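PDB 4IT1: putative glucarate dehydratase from Pseudomonas fluorescens, which probably dehydrates D-glucarate to 5-dehydro-4-deoxy-D-glucarate with magnesium as cofactor, as a member of the mandelate racemase/muconate lactonizing enzyme family. Local coordinates for residues 228-232 and 259-264; 37-41 and 171-177; 245-249 and 442-446. All coordinates share one frame; numbering follows the deposited sequence.

Interaction 1. Residues 228-232 and 259-264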
# COMPACT_ATOMS: atom_id res chain seq x y z
N ILE A 228 -32.74 19.17 4.31
CA ILE A 228 -32.28 17.94 4.97
C ILE A 228 -33.36 17.39 5.90
O ILE A 228 -33.64 16.20 5.88
CB ILE A 228 -30.95 18.16 5.71
CG1 ILE A 228 -29.80 18.20 4.71
CG2 ILE A 228 -30.69 17.05 6.72
CD1 ILE A 228 -28.68 19.10 5.16
N LYS A 229 -33.96 18.27 6.71
CA LYS A 229 -35.08 17.91 7.58
C LYS A 229 -36.16 17.17 6.78
O LYS A 229 -36.58 16.07 7.16
CB LYS A 229 -35.70 19.15 8.23
CG LYS A 229 -34.74 20.01 9.04
CD LYS A 229 -34.55 19.50 10.45
CE LYS A 229 -33.70 20.47 11.25
NZ LYS A 229 -33.07 19.77 12.41
N ALA A 230 -36.59 17.78 5.67
CA ALA A 230 -37.61 17.21 4.81
C ALA A 230 -37.20 15.84 4.26
O ALA A 230 -38.04 14.93 4.15
CB ALA A 230 -37.95 18.17 3.68
N LEU A 231 -35.92 15.68 3.93
CA LEU A 231 -35.38 14.39 3.50
C LEU A 231 -35.37 13.34 4.61
O LEU A 231 -35.59 12.15 4.35
CB LEU A 231 -33.97 14.55 2.94
CG LEU A 231 -33.80 15.01 1.50
CD1 LEU A 231 -32.38 15.51 1.27
CD2 LEU A 231 -34.14 13.89 0.53
N LYS A 232 -35.09 13.78 5.84
CA LYS A 232 -35.08 12.91 7.03
C LYS A 232 -36.51 12.48 7.36
O LYS A 232 -36.76 11.32 7.72
CB LYS A 232 -34.45 13.64 8.22
CG LYS A 232 -34.23 12.78 9.46
CD LYS A 232 -34.12 13.66 10.71
CE LYS A 232 -33.91 12.85 11.98
NZ LYS A 232 -32.53 12.30 12.10
N LEU A 259 -28.59 23.69 14.34
CA LEU A 259 -29.91 23.49 13.74
C LEU A 259 -30.17 22.04 13.28
O LEU A 259 -31.31 21.59 13.27
CB LEU A 259 -30.15 24.47 12.58
CG LEU A 259 -30.21 25.98 12.86
CD1 LEU A 259 -30.30 26.75 11.55
CD2 LEU A 259 -31.38 26.35 13.77
N LEU A 260 -29.11 21.33 12.92
CA LEU A 260 -29.24 19.97 12.39
C LEU A 260 -29.22 18.88 13.48
O LEU A 260 -29.65 17.75 13.23
CB LEU A 260 -28.16 19.68 11.35
CG LEU A 260 -28.29 20.26 9.94
CD1 LEU A 260 -26.93 20.35 9.27
CD2 LEU A 260 -29.25 19.43 9.09
N GLY A 261 -28.71 19.22 14.66
CA GLY A 261 -28.60 18.27 15.78
C GLY A 261 -27.78 17.04 15.44
O GLY A 261 -26.55 17.08 15.46
N ASP A 262 -28.47 15.94 15.13
CA ASP A 262 -27.81 14.71 14.69
C ASP A 262 -28.50 14.10 13.47
O ASP A 262 -28.41 12.90 13.22
CB ASP A 262 -27.67 13.68 15.84
CG ASP A 262 -28.94 13.55 16.68
OD1 ASP A 262 -30.05 13.40 16.12
OD2 ASP A 262 -28.81 13.57 17.92
N ASP A 263 -29.17 14.96 12.69
CA ASP A 263 -29.81 14.55 11.43
C ASP A 263 -28.82 13.95 10.43
O ASP A 263 -29.22 13.23 9.52
CB ASP A 263 -30.54 15.73 10.78
CG ASP A 263 -31.73 16.22 11.60
OD1 ASP A 263 -32.01 15.66 12.68
OD2 ASP A 263 -32.39 17.17 11.14
N LEU A 264 -27.53 14.25 10.61
CA LEU A 264 -26.50 13.84 9.64
C LEU A 264 -25.56 12.75 10.13
O LEU A 264 -25.08 12.80 11.26
CB LEU A 264 -25.67 15.05 9.20
CG LEU A 264 -26.30 16.15 8.34
CD1 LEU A 264 -25.21 17.13 7.94
CD2 LEU A 264 -26.98 15.60 7.10
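D263 sits against K229 and K232, which lie one helical turn apart on helix 221-234. The contact joins two consecutive outer helices of the enolase-type beta/alpha barrel: strand 240-243 lies between them in the chain, and 259-264 is the end of helix 250-260 with the turn that follows it. The carboxylate of D263 divides its oxygens in a salt-bridge network: OD2 accepts a hydrogen bond from K229 NZ at 3.0 Å, part of a salt bridge, while OD1 forms a longer salt bridge to K232 NZ at 3.4 Å. Both lysine chains cross the aspartate at about a right angle, and CD of K232 also rests 3.6 Å from CG of D263. Beneath these charges I228 makes the apolar part. Its CG2, anti to the backbone N, points at the turn and meets L260 CD2 at 3.7 Å and L264 CD2 at 4.0 Å; I228 and L264 both continue inward to I242 of strand 240-243. K229 bends at chi2 (-84°), which brings its ammonium to the end of helix 250-260. There NZ approaches the carboxylate from above its plane and donates to L259 O, within that carbonyl's plane, at 2.7 Å.

Interaction 2. Residues 37-41 and 171-177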
# COMPACT_ATOMS: atom_id res chain seq x y z
N ASP A 37 -24.90 17.38 -19.65
CA ASP A 37 -24.82 17.54 -18.22
C ASP A 37 -25.95 18.48 -17.83
O ASP A 37 -26.12 19.53 -18.43
CB ASP A 37 -23.46 18.14 -17.83
CG ASP A 37 -22.84 17.46 -16.62
OD1 ASP A 37 -23.21 16.31 -16.30
OD2 ASP A 37 -21.96 18.08 -15.98
N PRO A 38 -26.73 18.10 -16.81
CA PRO A 38 -27.80 18.96 -16.33
C PRO A 38 -27.28 20.30 -15.76
O PRO A 38 -26.09 20.41 -15.42
CB PRO A 38 -28.47 18.14 -15.22
CG PRO A 38 -27.87 16.77 -15.29
CD PRO A 38 -26.54 16.91 -15.96
N PRO A 39 -28.17 21.30 -15.65
CA PRO A 39 -27.84 22.57 -14.99
C PRO A 39 -27.66 22.40 -13.48
O PRO A 39 -28.38 23.02 -12.68
CB PRO A 39 -29.07 23.45 -15.29
CG PRO A 39 -30.19 22.48 -15.55
CD PRO A 39 -29.52 21.34 -16.26
N LEU A 40 -26.69 21.56 -13.10
CA LEU A 40 -26.44 21.27 -11.68
C LEU A 40 -25.71 22.42 -10.97
O LEU A 40 -24.65 22.85 -11.41
CB LEU A 40 -25.67 19.95 -11.53
CG LEU A 40 -26.30 18.72 -12.22
CD1 LEU A 40 -25.40 17.50 -12.14
CD2 LEU A 40 -27.68 18.42 -11.64
N LEU A 41 -26.31 22.90 -9.88
CA LEU A 41 -25.76 23.98 -9.08
C LEU A 41 -24.78 23.48 -8.03
O LEU A 41 -24.99 22.43 -7.42
CB LEU A 41 -26.89 24.73 -8.37
CG LEU A 41 -27.83 25.62 -9.18
CD1 LEU A 41 -28.99 26.07 -8.31
CD2 LEU A 41 -27.08 26.82 -9.73
N PHE A 171 -28.61 17.09 -6.06
CA PHE A 171 -28.20 18.44 -6.43
C PHE A 171 -29.40 19.36 -6.49
O PHE A 171 -30.49 18.95 -6.88
CB PHE A 171 -27.57 18.45 -7.82
CG PHE A 171 -26.20 17.87 -7.87
CD1 PHE A 171 -26.01 16.50 -7.99
CD2 PHE A 171 -25.08 18.70 -7.83
CE1 PHE A 171 -24.73 15.96 -8.05
CE2 PHE A 171 -23.80 18.17 -7.90
CZ PHE A 171 -23.62 16.80 -8.01
N PHE A 172 -29.19 20.62 -6.12
CA PHE A 172 -30.10 21.67 -6.56
C PHE A 172 -29.79 21.92 -8.04
O PHE A 172 -28.65 21.76 -8.48
CB PHE A 172 -29.94 22.92 -5.72
CG PHE A 172 -30.26 22.72 -4.27
CD1 PHE A 172 -31.58 22.77 -3.83
CD2 PHE A 172 -29.26 22.47 -3.35
CE1 PHE A 172 -31.89 22.58 -2.48
CE2 PHE A 172 -29.56 22.28 -2.00
CZ PHE A 172 -30.88 22.33 -1.57
N LYS A 173 -30.82 22.26 -8.80
CA LYS A 173 -30.66 22.52 -10.23
C LYS A 173 -31.73 23.49 -10.73
O LYS A 173 -32.79 23.63 -10.10
CB LYS A 173 -30.67 21.21 -11.05
CG LYS A 173 -32.01 20.48 -11.12
CD LYS A 173 -31.89 19.11 -11.78
CE LYS A 173 -31.68 19.19 -13.29
NZ LYS A 173 -32.83 19.82 -14.01
N TYR A 174 -31.44 24.16 -11.84
CA TYR A 174 -32.44 24.93 -12.57
C TYR A 174 -33.19 23.97 -13.49
O TYR A 174 -32.70 22.88 -13.79
CB TYR A 174 -31.80 26.06 -13.40
CG TYR A 174 -31.19 27.20 -12.60
CD1 TYR A 174 -31.81 27.69 -11.45
CD2 TYR A 174 -30.01 27.81 -13.03
CE1 TYR A 174 -31.25 28.73 -10.72
CE2 TYR A 174 -29.45 28.86 -12.31
CZ TYR A 174 -30.07 29.32 -11.16
OH TYR A 174 -29.52 30.35 -10.44
N ALA A 175 -34.37 24.39 -13.95
CA ALA A 175 -35.17 23.59 -14.87
C ALA A 175 -34.42 23.34 -16.19
O ALA A 175 -34.50 22.25 -16.76
CB ALA A 175 -36.51 24.26 -15.13
N GLN A 176 -33.68 24.34 -16.65
CA GLN A 176 -32.99 24.26 -17.93
C GLN A 176 -31.75 25.13 -17.98
O GLN A 176 -31.65 26.15 -17.28
CB GLN A 176 -33.94 24.67 -19.07
CG GLN A 176 -34.61 26.02 -18.85
CD GLN A 176 -35.29 26.57 -20.10
OE1 GLN A 176 -36.50 26.80 -20.11
NE2 GLN A 176 -34.51 26.78 -21.16
N HIS A 177 -30.80 24.73 -18.83
CA HIS A 177 -29.68 25.57 -19.22
C HIS A 177 -30.17 26.81 -19.98
O HIS A 177 -31.05 26.71 -20.84
CB HIS A 177 -28.72 24.79 -20.11
CG HIS A 177 -27.98 23.70 -19.39
ND1 HIS A 177 -26.97 23.96 -18.49
CD2 HIS A 177 -28.09 22.36 -19.46
CE1 HIS A 177 -26.50 22.81 -18.03
NE2 HIS A 177 -27.16 21.83 -18.60
O HOH W 1 -26.83 21.70 -5.35
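P39 fits against the bend of 171-177, with its CG 3.1 Å from Y174 O and its CD over one face of the H177 imidazole, a CH-pi contact 3.7 Å from the ring centroid. The same imidazole uses its edge for a different partner: NE2, in the carbonyl plane, donates to D37 O, though the modelled 2.5 Å is doubtfully short. H177 thus meets the P39 ring with its face and the D37 carbonyl with its edge. Farther along, L41 N donates to F172 O at 3.0 Å, and P39 O receives a weak bond from Y174 N, so L40 and K173 face each other as a single beta bridge. A water extends this pairing, accepting from F172 N and donating to L41 O. The leucines fill in around the backbone: L40 CD1 stands over the centre of the F171 ring, 4.2 Å from its centroid and 6° off the normal, while L41 CD2 approaches one face of Y174.

P39 is the centre of an inverse gamma turn, closed by a weak L40 N to P38 O bond; its carbonyl faces K173 and Y174. K173, bent at chi3 and chi4, curls back so that NZ donates to Y174 O; its further partners are G188 O and the carboxylate of D185. F171 also meets the rings of Y169, H371 and W374, and its side chain lies about 4 Å from K215, the predicted proton acceptor, and from the bound tartrate. The contact therefore joins an N-terminal-domain loop to the end of a barrel strand, the domain junction where enolase-superfamily active sites lie.

Interaction 3. Residues 245-249 and 442-446; sequences NGNWS and LKPRF
Backbone hydrogen bonds lead this contact between N247-S249 and F446, the C-terminal residue. F446 N donates to N247 O at 3.0 Å and S249 N to F446 O at 2.8 Å, so F446 bridges the residues flanking W248 as in a parallel strand pair.

Two side chains add polar grips. N247 OD1 accepts from R445 N at 2.6 Å, the N-H almost straight but arriving from above the amide plane, while ND2 is held by G217 O. K443, extended through chi2 and then turned at chi3 and chi4, sets NZ 2.8 Å from N245 O, to which it donates nearly head-on. Cutting K443 back to an alanine removes the chain beyond CB, and would probably leave the N245 carbonyl without its ammonium partner and open a gap beside G246 O, where CG now packs.

Apolar packing is lighter. P444, after a cis peptide bond, lays CB 3.5 Å from the carbonyl carbon of N247, and F446 CB touches W248 CD1 at 3.9 Å.

At the terminus, F446 OXT accepts from a water that also bonds S249 OG, and both OXT and OG bond T252 OG1. S249 is the N-cap of helix 250-260, whose dipole probably favours the nearby carboxylate. The tail thus pins a barrel loop following strand 240-243, whose N245 lies beside the magnesium site.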
# COMPACT_ATOMS: atom_id res chain seq x y z
N ASN A 245 -18.75 21.92 0.03
CA ASN A 245 -17.53 22.32 -0.68
C ASN A 245 -16.81 23.53 -0.06
O ASN A 245 -16.40 24.45 -0.76
CB ASN A 245 -17.82 22.58 -2.17
CG ASN A 245 -17.86 21.32 -2.99
OD1 ASN A 245 -18.86 21.02 -3.63
ND2 ASN A 245 -16.76 20.57 -3.00
N GLY A 246 -16.68 23.51 1.26
CA GLY A 246 -15.99 24.55 2.01
C GLY A 246 -16.61 25.92 1.90
O GLY A 246 -15.94 26.92 2.12
N ASN A 247 -17.90 25.98 1.58
CA ASN A 247 -18.53 27.28 1.36
C ASN A 247 -19.17 27.90 2.59
O ASN A 247 -19.86 28.92 2.49
CB ASN A 247 -19.52 27.24 0.20
CG ASN A 247 -19.50 28.51 -0.63
OD1 ASN A 247 -18.56 29.31 -0.55
ND2 ASN A 247 -20.54 28.71 -1.43
N TRP A 248 -18.93 27.29 3.75
CA TRP A 248 -19.38 27.88 5.02
C TRP A 248 -18.22 28.33 5.89
O TRP A 248 -17.26 27.59 6.10
CB TRP A 248 -20.23 26.90 5.84
CG TRP A 248 -21.50 26.43 5.19
CD1 TRP A 248 -22.13 26.97 4.11
CD2 TRP A 248 -22.32 25.33 5.62
NE1 TRP A 248 -23.27 26.27 3.82
CE2 TRP A 248 -23.41 25.26 4.73
CE3 TRP A 248 -22.23 24.39 6.66
CZ2 TRP A 248 -24.41 24.28 4.85
CZ3 TRP A 248 -23.22 23.43 6.78
CH2 TRP A 248 -24.30 23.38 5.88
N SER A 249 -18.31 29.55 6.41
CA SER A 249 -17.37 29.98 7.43
C SER A 249 -17.49 29.04 8.64
O SER A 249 -18.47 28.28 8.77
CB SER A 249 -17.67 31.42 7.85
OG SER A 249 -18.97 31.52 8.41
N LEU A 442 -16.52 33.11 -4.92
CA LEU A 442 -16.39 33.31 -3.48
C LEU A 442 -16.39 31.98 -2.71
O LEU A 442 -17.18 31.08 -3.02
CB LEU A 442 -17.49 34.23 -2.95
CG LEU A 442 -17.58 35.67 -3.51
CD1 LEU A 442 -18.64 36.46 -2.76
CD2 LEU A 442 -16.23 36.40 -3.43
N LYS A 443 -15.48 31.86 -1.74
CA LYS A 443 -15.37 30.71 -0.84
C LYS A 443 -14.64 31.18 0.41
O LYS A 443 -13.49 31.63 0.31
CB LYS A 443 -14.58 29.57 -1.50
CG LYS A 443 -14.61 28.26 -0.71
CD LYS A 443 -13.79 27.14 -1.35
CE LYS A 443 -14.36 26.59 -2.67
NZ LYS A 443 -15.85 26.38 -2.70
N PRO A 444 -15.30 31.11 1.59
CA PRO A 444 -16.67 30.67 1.83
C PRO A 444 -17.68 31.80 1.64
O PRO A 444 -17.58 32.85 2.28
CB PRO A 444 -16.65 30.22 3.29
CG PRO A 444 -15.58 31.06 3.93
CD PRO A 444 -14.60 31.43 2.85
N ARG A 445 -18.66 31.57 0.77
CA ARG A 445 -19.69 32.58 0.52
C ARG A 445 -20.59 32.79 1.73
O ARG A 445 -20.99 33.92 2.01
CB ARG A 445 -20.52 32.20 -0.70
CG ARG A 445 -21.52 33.27 -1.12
CD ARG A 445 -22.31 32.85 -2.34
NE ARG A 445 -21.46 32.73 -3.53
CZ ARG A 445 -21.19 33.74 -4.35
NH1 ARG A 445 -21.70 34.95 -4.13
NH2 ARG A 445 -20.41 33.53 -5.41
N PHE A 446 -20.90 31.72 2.45
CA PHE A 446 -21.89 31.82 3.53
C PHE A 446 -21.27 31.77 4.93
O PHE A 446 -20.21 31.19 5.15
CB PHE A 446 -22.97 30.75 3.38
CG PHE A 446 -23.62 30.73 2.03
CD1 PHE A 446 -24.58 31.69 1.68
CD2 PHE A 446 -23.28 29.76 1.10
CE1 PHE A 446 -25.18 31.67 0.43
CE2 PHE A 446 -23.87 29.74 -0.16
CZ PHE A 446 -24.82 30.69 -0.50
OXT PHE A 446 -21.84 32.32 5.87
O HOH W 2 -20.23 34.25 7.61

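Helix 221-234 connects the three contacts. Interaction 1 uses its side facing the next helix, F172 of interaction 2 packs on its E224 and C227, and W248 of interaction 3 packs on P221 and E224. No two contacts touch: the nearest atoms of interactions 1 and 3 are about 5 Å apart, and those of interaction 2 about 7 Å from either. Helix 250-260 has interaction 3 at its start and interaction 1 at its end. Interactions 2 and 3 converge on the active site, where the side chains of F171 and N245 lie about 9 and 4 Å from the magnesium ion and close to the tartrate, probably a crystallisation additive; that of L264 is about 13 Å from the metal.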